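Local structure of replicase polyprotein 1a (3LD1) at residues A209-V214 / V223-G228; M145-L150 / M203-C208. The protein is of unknown biochemical function but belongs to non-structural protein 2, one of the products cut from the gammacoronavirus replicase polyprotein. The protein carries 3 engineered substitutions. All blocks are in the same frame, centred on the assembly; numbering follows the deposited sequence.

How the contacts relate
Contact 2 comes first along the chain: it sets residues 145-150, on helix 140-162, against residues 203-208, at the end of helix 194-207. Contact 1 follows directly, since 209-214 continues from Cys208, and residues 223-228 then return beside it from the hairpin strands 214-217 and 220-223. Their centres lie about 13 Å apart and the contacts touch: Glu225 CB lies 3.4 Å from Cys208 CB. Helix 140-162 serves both, taking Phe205 at Met147 and Leu150, in its first half, and Phe226, Ile212 and Val214 at Val154, Ala161 and Leu162, toward its end, so helix and hairpin pack onto one common support near the middle of an elongated molecule.

Contact 1: residues A209-V214 / V223-G228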
loop_
_atom_site.group_PDB
_atom_site.type_symbol
_atom_site.label_atom_id
_atom_site.label_comp_id
_atom_site.label_asym_id
_atom_site.label_seq_id
_atom_site.Cartn_x
_atom_site.Cartn_y
_atom_site.Cartn_z
ATOM N N ALA A 209 1.574 0.540 5.422
ATOM C CA ALA A 209 1.929 1.410 6.517
ATOM C C ALA A 209 3.248 2.112 6.197
ATOM O O ALA A 209 3.355 3.345 6.391
ATOM C CB ALA A 209 2.093 0.607 7.788
ATOM N N LYS A 210 4.224 1.326 5.696
ATOM C CA LYS A 210 5.649 1.692 5.744
ATOM C C LYS A 210 6.028 2.709 4.646
ATOM O O LYS A 210 6.581 3.750 4.931
ATOM C CB LYS A 210 6.537 0.427 5.626
ATOM C CG LYS A 210 7.627 0.284 6.705
ATOM C CD LYS A 210 7.189 -0.698 7.812
ATOM C CE LYS A 210 8.191 -0.735 9.013
ATOM N NZ LYS A 210 7.574 -1.124 10.372
ATOM N N SER A 211 5.733 2.411 3.379
ATOM C CA SER A 211 6.075 3.327 2.264
ATOM C C SER A 211 5.045 3.112 1.204
ATOM O O SER A 211 4.348 2.082 1.198
ATOM C CB SER A 211 7.402 2.891 1.692
ATOM O OG SER A 211 7.335 1.463 1.602
ATOM N N ILE A 212 4.946 4.058 0.286
ATOM C CA ILE A 212 4.158 3.847 -0.937
ATOM C C ILE A 212 5.121 4.037 -2.102
ATOM O O ILE A 212 5.730 5.107 -2.199
ATOM C CB ILE A 212 2.873 4.782 -0.963
ATOM C CG1 ILE A 212 1.617 4.019 -0.533
ATOM C CG2 ILE A 212 2.606 5.447 -2.322
ATOM C CD1 ILE A 212 1.534 3.729 0.913
ATOM N N THR A 213 5.284 2.992 -2.932
ATOM C CA THR A 213 6.200 2.990 -4.092
ATOM C C THR A 213 5.416 2.879 -5.347
ATOM O O THR A 213 4.811 1.818 -5.601
ATOM C CB THR A 213 7.091 1.719 -4.144
ATOM O OG1 THR A 213 7.379 1.324 -2.828
ATOM C CG2 THR A 213 8.428 1.967 -4.895
ATOM N N VAL A 214 5.460 3.928 -6.154
ATOM C CA VAL A 214 4.898 3.908 -7.501
ATOM C C VAL A 214 5.907 3.403 -8.567
ATOM O O VAL A 214 7.069 3.819 -8.589
ATOM C CB VAL A 214 4.408 5.312 -7.817
ATOM C CG1 VAL A 214 4.065 5.471 -9.266
ATOM C CG2 VAL A 214 3.142 5.613 -6.956
ATOM N N VAL A 223 0.718 1.081 -7.815
ATOM C CA VAL A 223 1.221 1.281 -6.474
ATOM C C VAL A 223 1.549 -0.114 -6.007
ATOM O O VAL A 223 0.638 -0.948 -5.832
ATOM C CB VAL A 223 0.131 1.895 -5.594
ATOM C CG1 VAL A 223 0.437 1.691 -4.129
ATOM C CG2 VAL A 223 0.033 3.351 -5.852
ATOM N N ARG A 224 2.844 -0.404 -5.904
ATOM C CA ARG A 224 3.285 -1.728 -5.456
ATOM C C ARG A 224 2.461 -2.185 -4.257
ATOM O O ARG A 224 1.857 -3.244 -4.301
ATOM C CB ARG A 224 4.770 -1.683 -5.087
ATOM C CG ARG A 224 5.717 -1.584 -6.344
ATOM C CD ARG A 224 6.519 -2.892 -6.509
ATOM N NE ARG A 224 7.868 -2.673 -6.002
ATOM C CZ ARG A 224 8.924 -2.458 -6.786
ATOM N NH1 ARG A 224 8.774 -2.488 -8.133
ATOM N NH2 ARG A 224 10.115 -2.222 -6.227
ATOM N N GLU A 225 2.381 -1.360 -3.211
ATOM C CA GLU A 225 1.830 -1.823 -1.933
ATOM C C GLU A 225 0.354 -2.288 -1.915
ATOM O O GLU A 225 -0.011 -3.106 -1.090
ATOM C CB GLU A 225 2.101 -0.825 -0.819
ATOM C CG GLU A 225 3.597 -0.634 -0.564
ATOM C CD GLU A 225 4.253 0.306 -1.560
ATOM O OE1 GLU A 225 3.580 0.994 -2.353
ATOM O OE2 GLU A 225 5.478 0.375 -1.502
ATOM N N PHE A 226 -0.473 -1.790 -2.820
ATOM C CA PHE A 226 -1.843 -2.280 -2.965
ATOM C C PHE A 226 -1.915 -3.562 -3.706
ATOM O O PHE A 226 -3.008 -4.098 -3.834
ATOM C CB PHE A 226 -2.657 -1.330 -3.802
ATOM C CG PHE A 226 -2.733 0.045 -3.246
ATOM C CD1 PHE A 226 -2.515 0.278 -1.894
ATOM C CD2 PHE A 226 -3.024 1.133 -4.082
ATOM C CE1 PHE A 226 -2.591 1.591 -1.351
ATOM C CE2 PHE A 226 -3.116 2.460 -3.555
ATOM C CZ PHE A 226 -2.910 2.687 -2.195
ATOM N N ALA A 227 -0.786 -4.060 -4.213
ATOM C CA ALA A 227 -0.872 -5.060 -5.249
ATOM C C ALA A 227 -1.510 -6.319 -4.719
ATOM O O ALA A 227 -2.449 -6.782 -5.311
ATOM C CB ALA A 227 0.484 -5.344 -5.982
ATOM N N GLY A 228 -1.082 -6.930 -3.647
ATOM C CA GLY A 228 -1.863 -8.152 -3.375
ATOM C C GLY A 228 -2.810 -7.918 -2.201
ATOM O O GLY A 228 -2.624 -8.536 -1.183
#
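Thr213 and Glu225 clasp each other at the open end of a beta hairpin, just where strands 214-217 and 220-223 enter and leave it. Three hydrogen bonds span the gap, two of them to the carboxylate of Glu225. The backbone N of Thr213 gives a nearly straight bond (167°) to Glu225 OE1 at 2.7 Å, reaching the syn side of that oxygen but somewhat out of the carboxylate plane. Thr213 OG1 donates to the syn lone pair of Glu225 OE2 at 2.5 Å. A bend at chi2 (80°) in the glutamate brings both oxygens up to this one residue, and the paired grip should fix the rotation of the carboxylate. On the strand side, Arg224 N donates to Thr213 O at 3.0 Å.

Apolar packing takes over beside these bonds. Val214 and Val223 form an antiparallel non-hydrogen-bonded pair, with Val214 CG2 4.0 Å from Val223 CG2 on the same face of the hairpin. Ile212 joins more loosely and, like Val214, rests on Ala161 of helix 140-162. Outside this patch, Lys210 forms a salt bridge with Asp29.

One approach is less comfortable: Ser211 O and Glu225 OE2, both acceptors, stand 3.4 Å apart. Within 223-228 itself, Val223 CG1 sits over the centre of the Phe226 ring, 3.5 Å above its plane.

Contact 2: residues M145-L150 / M203-C208; sequences MAMRRL and MAFAKC
Phe205 reaches from helix 194-207 to helix 140-162 and meets Leu150 and Met147 there, a small buried piece of helix-helix packing. The close part is the ring face. Leu150 lies along it: its CB stands 3.8 Å from the centroid of the Phe205 ring, almost straight above (13° off the normal), in a CH-pi contact. Its CD1 comes down 3.6 Å from Phe205 CD2, toward the root of the ring. With chi1 -61° and CD1 extended away from CA (chi2 174°), the chain runs across the face from CB to CD1.

Met147 packs differently, arriving at the rim. Its SD is 3.9 Å from Phe205 CD2 and close to the ring plane, an edge-on Met-aromatic contact. Tyr30 of helix 30-46 also touches both Leu150 and Phe205.

On the far side of 145-150, Arg148 and Arg149 form salt bridges with Asp116 and Asp123; the solvent side is on 203-208, where exposed Lys207 takes no part in the contact. Across the contact itself the grip is wholly apolar: aliphatic C-H groups meet the pi face and the sulfur meets the C-H rim, so shape and dispersion, with perhaps some electrostatic matching at the sulfur, probably account for the attraction at this point.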
loop_
_atom_site.group_PDB
_atom_site.type_symbol
_atom_site.label_atom_id
_atom_site.label_comp_id
_atom_site.label_asym_id
_atom_site.label_seq_id
_atom_site.Cartn_x
_atom_site.Cartn_y
_atom_site.Cartn_z
ATOM N N MET A 145 -14.287 2.282 12.376
ATOM C CA MET A 145 -14.391 3.732 12.621
ATOM C C MET A 145 -13.004 4.303 12.656
ATOM O O MET A 145 -12.715 5.230 11.931
ATOM C CB MET A 145 -15.137 4.001 13.976
ATOM C CG MET A 145 -15.242 5.522 14.452
ATOM S SD MET A 145 -13.664 6.036 15.132
ATOM C CE MET A 145 -13.507 5.024 16.566
ATOM N N ALA A 146 -12.120 3.739 13.492
ATOM C CA ALA A 146 -10.707 4.268 13.615
ATOM C C ALA A 146 -9.894 4.258 12.332
ATOM O O ALA A 146 -9.077 5.180 12.102
ATOM C CB ALA A 146 -9.894 3.500 14.769
ATOM N N MET A 147 -10.042 3.188 11.549
ATOM C CA MET A 147 -9.339 3.098 10.288
ATOM C C MET A 147 -9.698 4.220 9.334
ATOM O O MET A 147 -8.925 4.531 8.427
ATOM C CB MET A 147 -9.542 1.751 9.602
ATOM C CG MET A 147 -8.817 0.577 10.256
ATOM S SD MET A 147 -9.032 -0.956 9.300
ATOM C CE MET A 147 -10.409 -1.758 10.035
ATOM N N ARG A 148 -10.853 4.848 9.545
ATOM C CA ARG A 148 -11.236 5.886 8.646
ATOM C C ARG A 148 -10.108 6.886 8.515
ATOM O O ARG A 148 -10.035 7.529 7.516
ATOM C CB ARG A 148 -12.605 6.531 9.035
ATOM C CG ARG A 148 -13.743 5.517 8.850
ATOM C CD ARG A 148 -15.071 6.004 9.396
ATOM N NE ARG A 148 -15.948 6.323 8.288
ATOM C CZ ARG A 148 -16.737 5.438 7.721
ATOM N NH1 ARG A 148 -16.801 4.205 8.218
ATOM N NH2 ARG A 148 -17.474 5.800 6.707
ATOM N N ARG A 149 -9.214 6.980 9.505
ATOM C CA ARG A 149 -8.229 8.084 9.549
ATOM C C ARG A 149 -7.112 7.820 8.605
ATOM O O ARG A 149 -6.372 8.748 8.240
ATOM C CB ARG A 149 -7.554 8.240 10.912
ATOM C CG ARG A 149 -8.415 8.514 12.101
ATOM C CD ARG A 149 -7.466 8.720 13.359
ATOM N NE ARG A 149 -7.847 9.972 14.006
ATOM C CZ ARG A 149 -7.070 11.037 14.201
ATOM N NH1 ARG A 149 -5.774 11.049 13.901
ATOM N NH2 ARG A 149 -7.603 12.101 14.777
ATOM N N LEU A 150 -6.929 6.535 8.309
ATOM C CA LEU A 150 -5.820 6.054 7.489
ATOM C C LEU A 150 -5.958 6.365 5.985
ATOM O O LEU A 150 -4.947 6.436 5.281
ATOM C CB LEU A 150 -5.619 4.574 7.671
ATOM C CG LEU A 150 -5.270 4.137 9.080
ATOM C CD1 LEU A 150 -5.224 2.641 9.220
ATOM C CD2 LEU A 150 -4.013 4.750 9.559
ATOM N N MET A 203 -5.063 -5.880 6.825
ATOM C CA MET A 203 -3.925 -6.468 6.145
ATOM C C MET A 203 -3.380 -5.451 5.140
ATOM O O MET A 203 -2.185 -5.178 5.099
ATOM C CB MET A 203 -4.287 -7.793 5.514
ATOM C CG MET A 203 -3.055 -8.445 4.849
ATOM S SD MET A 203 -2.659 -7.632 3.243
ATOM C CE MET A 203 -3.127 -8.920 2.091
ATOM N N ALA A 204 -4.275 -4.829 4.391
ATOM C CA ALA A 204 -3.865 -3.891 3.381
ATOM C C ALA A 204 -3.280 -2.638 3.982
ATOM O O ALA A 204 -2.308 -2.081 3.416
ATOM C CB ALA A 204 -5.034 -3.559 2.456
ATOM N N PHE A 205 -3.813 -2.167 5.121
ATOM C CA PHE A 205 -3.207 -0.927 5.719
ATOM C C PHE A 205 -1.795 -1.236 6.320
ATOM O O PHE A 205 -0.959 -0.365 6.374
ATOM C CB PHE A 205 -4.110 -0.232 6.772
ATOM C CG PHE A 205 -5.264 0.631 6.184
ATOM C CD1 PHE A 205 -5.017 1.599 5.220
ATOM C CD2 PHE A 205 -6.543 0.471 6.646
ATOM C CE1 PHE A 205 -6.016 2.323 4.679
ATOM C CE2 PHE A 205 -7.574 1.219 6.148
ATOM C CZ PHE A 205 -7.317 2.167 5.138
ATOM N N ALA A 206 -1.576 -2.478 6.747
ATOM C CA ALA A 206 -0.284 -2.960 7.163
ATOM C C ALA A 206 0.609 -2.941 5.940
ATOM O O ALA A 206 1.754 -2.501 6.006
ATOM C CB ALA A 206 -0.383 -4.424 7.730
ATOM N N LYS A 207 0.073 -3.367 4.790
ATOM C CA LYS A 207 0.991 -3.595 3.680
ATOM C C LYS A 207 1.564 -2.295 3.264
ATOM O O LYS A 207 2.670 -2.241 2.747
ATOM C CB LYS A 207 0.410 -4.365 2.501
ATOM C CG LYS A 207 1.488 -4.777 1.470
ATOM C CD LYS A 207 1.001 -5.738 0.368
ATOM C CE LYS A 207 2.052 -5.976 -0.752
ATOM N NZ LYS A 207 1.385 -6.611 -1.958
ATOM N N CYS A 208 0.859 -1.226 3.563
ATOM C CA CYS A 208 1.371 -0.017 3.104
ATOM C C CYS A 208 1.586 1.005 4.172
ATOM O O CYS A 208 1.817 2.180 3.881
ATOM C CB CYS A 208 0.564 0.456 1.938
ATOM S SG CYS A 208 -1.043 0.938 2.300
#